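Local coordinates for protein putative 6-phosphogluconolactonase (Neisseria gonorrhoeae, PDB 3LHI) that probably catalyses the hydrolysis of 6-phosphogluconolactone to 6-phosphogluconate, the second step of the oxidative pentose phosphate pathway, at residues H6-A11 with A15-D20; L38-G43 with A48-L53; H77-T82 with A171-I176; P149-A154 with E209-P214; Q207-N210 with S216-L219. One frame throughout, in Å; residues are numbered along the deposited sequence.

Interaction 1 of 5, residues H6-A11 with A15-D20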
# COMPACT_ATOMS: atom_id res chain seq x y z
N HIS A 6 2.22 -15.29 -9.13
CA HIS A 6 3.35 -15.12 -10.05
C HIS A 6 4.66 -15.28 -9.27
O HIS A 6 4.92 -14.53 -8.36
CB HIS A 6 3.34 -13.72 -10.66
CG HIS A 6 2.05 -13.34 -11.32
ND1 HIS A 6 1.88 -13.39 -12.68
CD2 HIS A 6 0.88 -12.88 -10.81
CE1 HIS A 6 0.65 -12.98 -12.99
NE2 HIS A 6 0.03 -12.66 -11.87
N GLU A 7 5.49 -16.26 -9.66
CA GLU A 7 6.74 -16.54 -8.99
C GLU A 7 7.93 -16.28 -9.93
O GLU A 7 7.84 -16.60 -11.13
CB GLU A 7 6.75 -17.98 -8.46
CG GLU A 7 8.08 -18.45 -7.89
CD GLU A 7 7.90 -19.54 -6.87
OE1 GLU A 7 6.73 -20.02 -6.71
OE2 GLU A 7 8.92 -19.90 -6.22
N TYR A 8 9.00 -15.68 -9.42
CA TYR A 8 10.20 -15.39 -10.20
C TYR A 8 11.35 -15.96 -9.39
O TYR A 8 11.18 -16.23 -8.21
CB TYR A 8 10.31 -13.85 -10.39
CG TYR A 8 9.04 -13.30 -11.01
CD1 TYR A 8 7.91 -12.98 -10.22
CD2 TYR A 8 8.92 -13.17 -12.38
CE1 TYR A 8 6.73 -12.53 -10.82
CE2 TYR A 8 7.75 -12.73 -12.97
CZ TYR A 8 6.66 -12.41 -12.20
OH TYR A 8 5.52 -11.97 -12.82
N GLU A 9 12.49 -16.24 -10.04
CA GLU A 9 13.74 -16.63 -9.36
C GLU A 9 14.56 -15.44 -8.98
O GLU A 9 15.32 -15.46 -8.01
CB GLU A 9 14.60 -17.55 -10.26
N ASN A 10 14.36 -14.36 -9.73
CA ASN A 10 15.27 -13.20 -9.76
C ASN A 10 14.37 -12.00 -9.31
O ASN A 10 13.28 -11.77 -9.85
CB ASN A 10 15.75 -13.10 -11.22
CG ASN A 10 16.63 -11.93 -11.52
OD1 ASN A 10 16.17 -10.91 -12.05
ND2 ASN A 10 17.93 -12.10 -11.28
N ALA A 11 14.80 -11.32 -8.25
CA ALA A 11 14.14 -10.08 -7.74
C ALA A 11 13.95 -9.01 -8.81
O ALA A 11 12.90 -8.31 -8.80
CB ALA A 11 14.92 -9.48 -6.54
N ALA A 15 10.42 -7.46 -10.03
CA ALA A 15 10.16 -6.02 -9.92
C ALA A 15 9.70 -5.45 -11.29
O ALA A 15 8.77 -4.63 -11.38
CB ALA A 15 11.42 -5.28 -9.44
N GLN A 16 10.39 -5.83 -12.38
CA GLN A 16 10.04 -5.36 -13.70
C GLN A 16 8.66 -5.87 -14.11
O GLN A 16 7.86 -5.14 -14.71
CB GLN A 16 11.08 -5.75 -14.76
CG GLN A 16 10.76 -5.18 -16.10
CD GLN A 16 10.90 -3.64 -16.15
OE1 GLN A 16 11.96 -3.09 -15.78
NE2 GLN A 16 9.83 -2.94 -16.56
N SER A 17 8.39 -7.13 -13.80
CA SER A 17 7.13 -7.75 -14.17
C SER A 17 5.94 -7.13 -13.40
O SER A 17 4.85 -7.00 -13.94
CB SER A 17 7.19 -9.25 -13.94
OG SER A 17 8.09 -9.88 -14.83
N LEU A 18 6.16 -6.76 -12.14
CA LEU A 18 5.15 -6.04 -11.36
C LEU A 18 4.97 -4.64 -11.95
O LEU A 18 3.85 -4.18 -12.12
CB LEU A 18 5.55 -5.99 -9.89
CG LEU A 18 4.56 -5.28 -8.97
CD1 LEU A 18 3.15 -5.83 -9.06
CD2 LEU A 18 5.10 -5.26 -7.56
N ALA A 19 6.06 -3.95 -12.27
CA ALA A 19 5.94 -2.62 -12.88
C ALA A 19 5.12 -2.68 -14.18
O ALA A 19 4.30 -1.81 -14.47
CB ALA A 19 7.33 -2.03 -13.13
N ASP A 20 5.37 -3.72 -14.98
CA ASP A 20 4.69 -3.88 -16.26
C ASP A 20 3.18 -4.05 -16.01
O ASP A 20 2.35 -3.42 -16.67
CB ASP A 20 5.21 -5.07 -17.04
CG ASP A 20 6.63 -4.89 -17.55
OD1 ASP A 20 7.18 -3.78 -17.54
OD2 ASP A 20 7.20 -5.97 -17.94
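Y8, at the end of strand 3-8, reaches across to S17 in the second turn of helix 11-33, in the strand-loop-helix opening of this Rossmann-like alpha/beta domain. The polar part of the contact is backbone only. A15 N donates to A11 O at 2.9 Å (154°), an i to i+4 bond of the first helical turn. Ahead of it N10 takes the N-cap position, where asparagine suits because its OD1 accepts from the backbone N of E13, an amide with no helical carbonyl before it.

The rest is packing. The Y8 ring leaves the strand with CG anti to its carbonyl carbon (chi1 -55°), which sends it toward the helix, and its far end lies against the small S17 side chain. The serine CB approaches Y8 CZ at 3.6 Å, whereas S17 OG meets the ring obliquely, 3.4 Å from Y8 CE2. That hydroxyl is turned back to its own helix, bonding E13 O, so the small serine can lie against the ring with its hydroxyl satisfied. Both Y8 and S17 are modelled in two conformers, and this describes one of them.

Further along, Q16 NE2 donates to D20 OD1 at 2.9 Å, the acceptor lying in the glutamine's amide plane; K56 forms a salt bridge with the same carboxylate. At the end of the tyrosine, Y8 OH lies 3.4 Å from S17 CB.

Interaction 2 of 5, residues L38-G43 with A48-L53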
# COMPACT_ATOMS: atom_id res chain seq x y z
N LEU A 38 -3.01 5.66 -7.73
CA LEU A 38 -2.18 4.53 -7.34
C LEU A 38 -1.81 4.69 -5.84
O LEU A 38 -1.32 5.77 -5.43
CB LEU A 38 -0.86 4.64 -8.14
CG LEU A 38 0.28 3.68 -7.75
CD1 LEU A 38 -0.14 2.24 -8.09
CD2 LEU A 38 1.59 4.03 -8.42
N ALA A 39 -2.01 3.64 -5.05
CA ALA A 39 -1.56 3.62 -3.66
C ALA A 39 -0.47 2.55 -3.57
O ALA A 39 -0.64 1.42 -4.04
CB ALA A 39 -2.74 3.31 -2.69
N VAL A 40 0.67 2.92 -2.96
CA VAL A 40 1.78 2.01 -2.77
C VAL A 40 2.10 1.83 -1.28
O VAL A 40 1.77 2.66 -0.45
CB VAL A 40 3.05 2.51 -3.53
CG1 VAL A 40 2.74 2.66 -5.04
CG2 VAL A 40 3.57 3.84 -2.95
N SER A 41 2.80 0.72 -1.03
CA SER A 41 3.28 0.40 0.31
C SER A 41 4.78 0.69 0.41
O SER A 41 5.49 0.72 -0.61
CB SER A 41 2.95 -1.06 0.64
OG SER A 41 1.54 -1.26 0.65
N GLY A 42 5.28 0.81 1.64
CA GLY A 42 6.66 1.14 1.88
C GLY A 42 7.50 -0.05 2.24
O GLY A 42 7.27 -1.17 1.81
N GLY A 43 8.58 0.20 2.99
CA GLY A 43 9.61 -0.80 3.16
C GLY A 43 10.58 -0.91 2.01
O GLY A 43 10.45 -0.19 0.99
N ALA A 48 12.77 -1.68 -6.04
CA ALA A 48 13.17 -1.96 -7.43
C ALA A 48 11.96 -1.79 -8.36
O ALA A 48 12.07 -1.29 -9.49
CB ALA A 48 13.77 -3.35 -7.54
N PHE A 49 10.78 -2.21 -7.87
CA PHE A 49 9.51 -2.02 -8.59
C PHE A 49 9.24 -0.53 -8.79
O PHE A 49 8.89 -0.12 -9.90
CB PHE A 49 8.41 -2.72 -7.80
CG PHE A 49 7.04 -2.10 -7.98
CD1 PHE A 49 6.37 -2.09 -9.18
CD2 PHE A 49 6.40 -1.53 -6.89
CE1 PHE A 49 5.13 -1.49 -9.30
CE2 PHE A 49 5.16 -0.97 -7.00
CZ PHE A 49 4.53 -0.94 -8.19
N PHE A 50 9.39 0.29 -7.76
CA PHE A 50 9.20 1.70 -7.89
C PHE A 50 10.11 2.26 -8.99
O PHE A 50 9.70 3.12 -9.79
CB PHE A 50 9.53 2.44 -6.60
CG PHE A 50 8.56 2.26 -5.45
CD1 PHE A 50 7.34 1.69 -5.59
CD2 PHE A 50 8.94 2.71 -4.20
CE1 PHE A 50 6.48 1.57 -4.48
CE2 PHE A 50 8.10 2.57 -3.10
CZ PHE A 50 6.87 2.02 -3.27
N ASN A 51 11.39 1.88 -8.96
CA ASN A 51 12.32 2.40 -9.93
C ASN A 51 11.89 2.04 -11.36
O ASN A 51 11.89 2.90 -12.26
CB ASN A 51 13.74 1.92 -9.61
CG ASN A 51 14.76 2.46 -10.57
OD1 ASN A 51 14.97 3.68 -10.62
ND2 ASN A 51 15.31 1.57 -11.38
N ALA A 52 11.53 0.79 -11.59
CA ALA A 52 11.08 0.35 -12.89
C ALA A 52 9.80 1.12 -13.30
O ALA A 52 9.63 1.54 -14.45
CB ALA A 52 10.86 -1.15 -12.93
N LEU A 53 8.84 1.23 -12.38
CA LEU A 53 7.57 1.89 -12.69
C LEU A 53 7.82 3.35 -13.04
O LEU A 53 7.14 3.89 -13.94
CB LEU A 53 6.61 1.75 -11.52
CG LEU A 53 5.25 2.43 -11.67
CD1 LEU A 53 4.48 1.78 -12.85
CD2 LEU A 53 4.47 2.29 -10.38
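F50 meets V40 from the opposite direction where helix 47-54 packs on strand 36-40, the first strand and helix of a beta-alpha-beta unit completed by strand 63-71. Starting at its CB, the phenylalanine leaves the helix with CG anti to the carbonyl carbon (chi1 -71°), and this carries the ring down toward the sheet. The atoms next to the helix take no part in the contact; the touching begins at the far end of the ring. CE1 of F50 comes to 3.7 Å from V40 CB and 3.9 Å from V40 CG1. The tip, F50 CZ, packs on V40 CG2 at 3.8 Å, so the branched valine meets the ring with CB and both methyls, a broad apolar surface suited to a buried strand. L84 and V85 of helix 81-88 and L89 also pack on F50.

Further back along the strand, L38 and L53 point at each other tip to tip, their CD2 methyls 3.9 Å apart. No hydrogen bond crosses the contact: it is hydrophobic core, and S41 OG turns instead to I132 O of the adjoining strand 130-133. At the ring's edge S41 O lies near the plane of the F50 ring, 3.3 Å from its CZ.

Interaction 3 of 5, residues H77-T82 with A171-I176. With EDO (1,2-ethanediol), chain C.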
# COMPACT_ATOMS: atom_id res chain seq x y z
N HIS A 77 11.68 12.36 8.09
CA HIS A 77 12.17 11.35 9.03
C HIS A 77 12.62 10.10 8.30
O HIS A 77 12.04 9.72 7.26
CB HIS A 77 11.05 11.01 10.01
CG HIS A 77 11.42 10.17 11.18
ND1 HIS A 77 11.64 8.81 11.11
CD2 HIS A 77 11.61 10.52 12.48
CE1 HIS A 77 11.91 8.36 12.34
NE2 HIS A 77 11.87 9.38 13.19
N ALA A 78 13.62 9.40 8.84
CA ALA A 78 14.11 8.21 8.18
C ALA A 78 13.06 7.13 7.95
O ALA A 78 13.20 6.33 7.04
CB ALA A 78 15.29 7.61 9.01
N ASP A 79 12.05 7.07 8.81
CA ASP A 79 11.01 6.04 8.74
C ASP A 79 9.75 6.52 8.01
O ASP A 79 8.75 5.83 8.04
CB ASP A 79 10.66 5.55 10.16
CG ASP A 79 11.82 4.88 10.86
OD1 ASP A 79 12.68 4.32 10.16
OD2 ASP A 79 11.82 4.92 12.10
N SER A 80 9.79 7.65 7.33
CA SER A 80 8.66 8.15 6.58
C SER A 80 8.52 7.38 5.26
O SER A 80 9.44 7.34 4.44
CB SER A 80 8.85 9.63 6.26
OG SER A 80 7.79 10.11 5.45
N ASN A 81 7.34 6.82 5.00
CA ASN A 81 7.08 6.24 3.70
C ASN A 81 6.97 7.33 2.62
O ASN A 81 7.26 7.06 1.46
CB ASN A 81 5.79 5.40 3.69
CG ASN A 81 5.90 4.11 4.50
OD1 ASN A 81 7.01 3.63 4.76
ND2 ASN A 81 4.73 3.50 4.83
N THR A 82 6.52 8.53 2.99
CA THR A 82 6.50 9.66 2.08
C THR A 82 7.90 9.93 1.58
O THR A 82 8.15 10.08 0.36
CB THR A 82 5.92 10.89 2.76
OG1 THR A 82 4.54 10.62 3.08
CG2 THR A 82 5.99 12.13 1.83
N ALA A 171 5.79 -3.01 16.43
CA ALA A 171 6.64 -2.20 15.51
C ALA A 171 6.47 -0.75 15.92
O ALA A 171 5.46 -0.37 16.53
CB ALA A 171 6.22 -2.45 14.04
N PRO A 172 7.43 0.12 15.57
CA PRO A 172 7.37 1.49 16.03
C PRO A 172 6.45 2.40 15.23
O PRO A 172 6.21 2.14 14.05
CB PRO A 172 8.82 1.96 15.90
CG PRO A 172 9.34 1.20 14.81
CD PRO A 172 8.74 -0.19 14.95
N HIS A 173 6.07 3.48 15.87
CA HIS A 173 5.38 4.63 15.34
C HIS A 173 3.87 4.37 15.20
O HIS A 173 3.44 3.36 14.70
CB HIS A 173 5.92 5.10 13.99
CG HIS A 173 7.40 5.31 13.95
ND1 HIS A 173 8.04 6.19 14.82
CD2 HIS A 173 8.36 4.76 13.17
CE1 HIS A 173 9.34 6.18 14.53
NE2 HIS A 173 9.57 5.30 13.56
N GLU A 174 3.10 5.33 15.63
CA GLU A 174 1.67 5.36 15.31
C GLU A 174 1.56 5.42 13.81
O GLU A 174 2.43 5.98 13.13
CB GLU A 174 0.99 6.57 15.96
CG GLU A 174 1.15 6.66 17.45
CD GLU A 174 0.66 5.42 18.16
OE1 GLU A 174 -0.43 4.90 17.80
OE2 GLU A 174 1.33 4.94 19.13
N ARG A 175 0.48 4.86 13.28
CA ARG A 175 0.29 4.74 11.85
C ARG A 175 -1.05 5.29 11.40
O ARG A 175 -2.05 5.28 12.18
CB ARG A 175 0.29 3.26 11.45
CG ARG A 175 1.46 2.43 11.96
CD ARG A 175 2.78 2.95 11.48
NE ARG A 175 3.93 2.16 11.96
CZ ARG A 175 4.43 1.11 11.34
NH1 ARG A 175 3.94 0.70 10.16
NH2 ARG A 175 5.49 0.51 11.86
N ILE A 176 -1.11 5.62 10.13
CA ILE A 176 -2.36 5.85 9.45
C ILE A 176 -2.42 4.82 8.33
O ILE A 176 -1.47 4.73 7.54
CB ILE A 176 -2.54 7.33 9.00
CG1 ILE A 176 -3.85 7.50 8.23
CG2 ILE A 176 -1.33 7.86 8.20
CD1 ILE A 176 -4.07 8.93 7.79
C1 EDO C . 14.07 7.99 4.03
O1 EDO C . 14.96 6.97 4.59
C2 EDO C . 14.08 8.10 2.49
O2 EDO C . 13.99 6.83 1.81
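D79 and H173 are set at about a right angle and joined by a short, straight hydrogen bond, which ties the type I beta turn H77-S80, just before helix 81-88, to the loop leading into strand 175-178. H173 NE2 donates to D79 OD2 at 2.7 Å (163°). The oxygen lies close to the imidazole plane but is met on its anti side, and the carboxylate is turned 54° from the ring. Aspartate suits this place: a short side chain reaches the histidine without leaving the turn.

H77, at the start of the same turn, also meets H173, its ring almost upright to that of H173 with the planes 84° apart; H77 CE1 is 4.0 Å from H173 CE1. What fixes it is the turn itself, since D79 N donates to H77 ND1 at 2.9 Å, almost in the ring plane.

P172 CB lies over one face of the H173 ring, offset toward its rim. R175 buttresses the loop by gripping P172 O side-on, with NE at 3.1 Å and NH2 at 2.8 Å, while R175 NH1 goes to S143 OG. A 1,2-ethanediol, probably from the crystallisation liquor, hydrogen-bonds through its O1 to A78 O at 3.1 Å.

Interaction 4 of 5, residues P149-A154 with E209-P214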
# COMPACT_ATOMS: atom_id res chain seq x y z
N PRO A 149 -4.84 -2.05 18.96
CA PRO A 149 -6.13 -1.92 19.66
C PRO A 149 -7.25 -1.40 18.78
O PRO A 149 -8.41 -1.60 19.09
CB PRO A 149 -5.84 -0.88 20.74
CG PRO A 149 -4.43 -0.62 20.73
CD PRO A 149 -3.75 -1.29 19.58
N GLN A 150 -6.90 -0.79 17.66
CA GLN A 150 -7.83 -0.25 16.69
C GLN A 150 -8.22 -1.26 15.60
O GLN A 150 -8.85 -0.90 14.62
CB GLN A 150 -7.29 1.05 16.06
CG GLN A 150 -6.75 2.04 17.08
CD GLN A 150 -5.26 1.88 17.37
OE1 GLN A 150 -4.67 0.81 17.11
NE2 GLN A 150 -4.64 2.94 17.88
N PHE A 151 -7.86 -2.53 15.77
CA PHE A 151 -8.13 -3.55 14.74
C PHE A 151 -9.60 -3.64 14.39
O PHE A 151 -9.96 -3.69 13.22
CB PHE A 151 -7.60 -4.91 15.18
CG PHE A 151 -7.59 -5.94 14.13
CD1 PHE A 151 -8.70 -6.74 13.85
CD2 PHE A 151 -6.46 -6.11 13.37
CE1 PHE A 151 -8.65 -7.69 12.82
CE2 PHE A 151 -6.43 -7.05 12.40
CZ PHE A 151 -7.47 -7.83 12.10
N GLN A 152 -10.50 -3.65 15.38
CA GLN A 152 -11.93 -3.73 15.06
C GLN A 152 -12.40 -2.53 14.26
O GLN A 152 -13.26 -2.68 13.38
CB GLN A 152 -12.78 -3.88 16.34
CG GLN A 152 -12.59 -5.24 17.05
CD GLN A 152 -13.03 -6.37 16.22
OE1 GLN A 152 -12.24 -7.28 15.91
NE2 GLN A 152 -14.33 -6.39 15.89
N THR A 153 -11.88 -1.34 14.53
CA THR A 153 -12.20 -0.16 13.69
C THR A 153 -11.67 -0.35 12.27
O THR A 153 -12.39 -0.06 11.31
CB THR A 153 -11.66 1.13 14.32
OG1 THR A 153 -12.26 1.32 15.62
CG2 THR A 153 -11.93 2.37 13.44
N ALA A 154 -10.49 -0.89 12.12
CA ALA A 154 -9.88 -1.06 10.80
C ALA A 154 -10.65 -1.99 9.93
O ALA A 154 -10.62 -1.86 8.70
CB ALA A 154 -8.40 -1.53 10.95
N GLU A 209 -9.68 -17.00 6.62
CA GLU A 209 -9.66 -15.81 7.41
C GLU A 209 -9.20 -16.11 8.82
O GLU A 209 -9.76 -16.97 9.53
CB GLU A 209 -11.02 -15.14 7.49
CG GLU A 209 -11.44 -14.52 6.22
CD GLU A 209 -12.73 -13.74 6.35
OE1 GLU A 209 -13.27 -13.62 7.49
OE2 GLU A 209 -13.19 -13.24 5.29
N ASN A 210 -8.21 -15.36 9.24
CA ASN A 210 -7.74 -15.43 10.61
C ASN A 210 -7.13 -14.07 10.94
O ASN A 210 -6.16 -13.65 10.31
CB ASN A 210 -6.74 -16.53 10.80
CG ASN A 210 -6.30 -16.70 12.23
OD1 ASN A 210 -6.59 -15.87 13.09
ND2 ASN A 210 -5.67 -17.83 12.51
N ARG A 211 -7.67 -13.34 11.90
CA ARG A 211 -7.15 -12.00 12.22
C ARG A 211 -5.73 -12.04 12.77
O ARG A 211 -5.07 -11.01 12.86
CB ARG A 211 -8.06 -11.26 13.25
CG ARG A 211 -8.30 -12.04 14.56
CD ARG A 211 -9.01 -11.19 15.60
NE ARG A 211 -8.09 -10.16 16.04
CZ ARG A 211 -8.42 -8.97 16.53
NH1 ARG A 211 -9.70 -8.59 16.68
NH2 ARG A 211 -7.41 -8.16 16.90
N GLU A 212 -5.24 -13.23 13.14
CA GLU A 212 -3.84 -13.33 13.51
C GLU A 212 -2.90 -12.96 12.33
O GLU A 212 -1.80 -12.50 12.57
CB GLU A 212 -3.57 -14.73 14.00
CG GLU A 212 -2.20 -15.01 14.55
CD GLU A 212 -1.84 -14.20 15.80
OE1 GLU A 212 -2.71 -13.62 16.52
OE2 GLU A 212 -0.61 -14.14 16.05
N TYR A 213 -3.38 -13.20 11.11
CA TYR A 213 -2.62 -12.89 9.89
C TYR A 213 -3.51 -11.96 9.04
O TYR A 213 -4.26 -12.44 8.20
CB TYR A 213 -2.28 -14.18 9.10
CG TYR A 213 -1.67 -15.25 9.96
CD1 TYR A 213 -0.42 -15.08 10.55
CD2 TYR A 213 -2.41 -16.39 10.28
CE1 TYR A 213 0.12 -16.08 11.39
CE2 TYR A 213 -1.90 -17.37 11.12
CZ TYR A 213 -0.64 -17.21 11.68
OH TYR A 213 -0.16 -18.19 12.52
N PRO A 214 -3.44 -10.63 9.30
CA PRO A 214 -4.46 -9.76 8.72
C PRO A 214 -4.59 -9.80 7.19
O PRO A 214 -5.70 -9.59 6.67
CB PRO A 214 -4.08 -8.38 9.25
CG PRO A 214 -3.54 -8.66 10.57
CD PRO A 214 -2.70 -9.93 10.36
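R211 lays its guanidinium over one face of the F151 ring, and this off-centre cation-pi pair is the main part of the contact. R211 CZ stands 4.1 Å from the centroid of the F151 ring, 35° off the ring normal, with the two planes 30° apart. The chain gets there by starting between its own backbone N and carbonyl carbon (chi1 55°) and bending at chi3, sliding past the ring in the opposite direction. Its aliphatic root packs too: R211 CB is 3.6 Å from F151 CE1. At the edge of the ring, P214 CG meets F151 CE2 at 3.8 Å; a flat aromatic ring suits a place where a guanidinium lies on its face and a proline meets its edge.

The solvent side is looser. Q152 OE1 is 3.0 Å from R211 NH1 at the guanidinium's edge, yet the angle is too poor for a hydrogen bond. R211 is modelled in two conformers, of which this is one; here its NH2 is also bonded to P146 O. The loop that carries R211 is shaped by a type I beta turn, N210-Y213, and an Asx turn in which N210 OD1 accepts from E212 N.

F151 thus sits at the start of helix 151-155, between the loop that leads into helix 215-219, L217 of that helix and I144, while Q150, T153 and A154 of its own segment pack on strand 163-166.

Interaction 5 of 5, residues Q207-N210 with S216-L219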
# COMPACT_ATOMS: atom_id res chain seq x y z
N GLN A 207 -5.01 -20.08 3.77
CA GLN A 207 -5.88 -21.16 4.32
C GLN A 207 -7.31 -20.73 4.71
O GLN A 207 -8.23 -21.58 4.76
CB GLN A 207 -5.24 -21.74 5.59
CG GLN A 207 -4.01 -22.62 5.36
CD GLN A 207 -3.58 -23.35 6.64
OE1 GLN A 207 -4.40 -23.92 7.36
NE2 GLN A 207 -2.28 -23.34 6.91
N GLY A 208 -7.46 -19.45 5.06
CA GLY A 208 -8.73 -18.86 5.42
C GLY A 208 -8.58 -17.66 6.33
O GLY A 208 -7.47 -17.34 6.75
N GLU A 209 -9.68 -17.00 6.62
CA GLU A 209 -9.66 -15.81 7.41
C GLU A 209 -9.20 -16.11 8.82
O GLU A 209 -9.76 -16.97 9.53
CB GLU A 209 -11.02 -15.14 7.49
CG GLU A 209 -11.44 -14.52 6.22
CD GLU A 209 -12.73 -13.74 6.35
OE1 GLU A 209 -13.27 -13.62 7.49
OE2 GLU A 209 -13.19 -13.24 5.29
N ASN A 210 -8.21 -15.36 9.24
CA ASN A 210 -7.74 -15.43 10.61
C ASN A 210 -7.13 -14.07 10.94
O ASN A 210 -6.16 -13.65 10.31
CB ASN A 210 -6.74 -16.53 10.80
CG ASN A 210 -6.30 -16.70 12.23
OD1 ASN A 210 -6.59 -15.87 13.09
ND2 ASN A 210 -5.67 -17.83 12.51
N SER A 216 -4.89 -12.25 5.48
CA SER A 216 -5.90 -13.27 5.21
C SER A 216 -7.27 -12.67 5.00
O SER A 216 -8.10 -13.27 4.33
CB SER A 216 -6.02 -14.31 6.34
OG SER A 216 -6.58 -13.80 7.51
N LEU A 217 -7.55 -11.53 5.63
CA LEU A 217 -8.85 -10.89 5.49
C LEU A 217 -9.03 -10.23 4.13
O LEU A 217 -10.17 -9.95 3.70
CB LEU A 217 -9.11 -9.90 6.61
CG LEU A 217 -8.97 -10.45 8.04
CD1 LEU A 217 -9.30 -9.32 9.02
CD2 LEU A 217 -9.78 -11.74 8.23
N VAL A 218 -7.91 -9.90 3.47
CA VAL A 218 -7.91 -9.39 2.12
C VAL A 218 -8.00 -10.54 1.14
O VAL A 218 -8.82 -10.49 0.24
CB VAL A 218 -6.65 -8.54 1.87
CG1 VAL A 218 -6.59 -8.08 0.37
CG2 VAL A 218 -6.53 -7.34 2.86
N LEU A 219 -7.18 -11.56 1.30
CA LEU A 219 -7.11 -12.71 0.38
C LEU A 219 -8.46 -13.42 0.27
O LEU A 219 -8.84 -13.89 -0.81
CB LEU A 219 -6.03 -13.71 0.83
CG LEU A 219 -4.59 -13.21 0.80
CD1 LEU A 219 -3.65 -14.27 1.41
CD2 LEU A 219 -4.15 -12.86 -0.62
O HOH W 1 -12.51 -10.49 5.01
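E209 offers a carboxylate with L217 CD2 over one face, displaced toward its rim, about 4.0 Å from both E209 CD and OE1. On the same side a water donates to E209 OE2 at 2.8 Å from well out of the carboxylate plane, and donates again to L217 O at 2.7 Å. One water so spans from the glutamate to the helix backbone, and the long polar side chain suits a surface place: its stem packs while its end is hydrated. E209 and L217 cross at about a right angle, and E209 CB touches L217 CD2 at 3.7 Å.

S216 is the buried polar group. Its OG lies between the backbone N and the carbonyl carbon (chi1 70°), directed at the loop, 2.8 Å from N210 O. The hydroxyl has one proton, and Y213 O is a competing acceptor, so which of the two carbonyls it serves is not settled. Serine suits the spot because its short side chain places a hydroxyl close to the loop carbonyls; S216 CB is 3.4 Å from G208 O.

G208 lets the chain leave helix 196-206: its phi of 154° would press a side chain against the carbonyl of Q207, which calls for glycine. The whole is a compact helix-loop-helix connection, the loop returning over the start of helix 215-219, with the S216 hydroxyl beside the carbonyls of N210 and Y213.

Interaction 2 is the buried one, a hydrophobic strand-helix contact without hydrogen bonds; interactions 1, 3 and 5 lie at the surface and use polar groups, and interaction 4 is partly buried, an aromatic ring covered by a cation. Interactions 1 and 2 touch where helix 11-33 packs on helix 47-54, A15 against A48 and F49, and both reach the same sheet. Interaction 3 also reaches that sheet, touching interaction 2 through N81 and G42. Interactions 4 and 5 share E209 and N210, and F151 CZ meets L217 CD1 at 3.9 Å, so one loop serves both. Interactions 2 and 4 lie on opposite sides of the chain's centre.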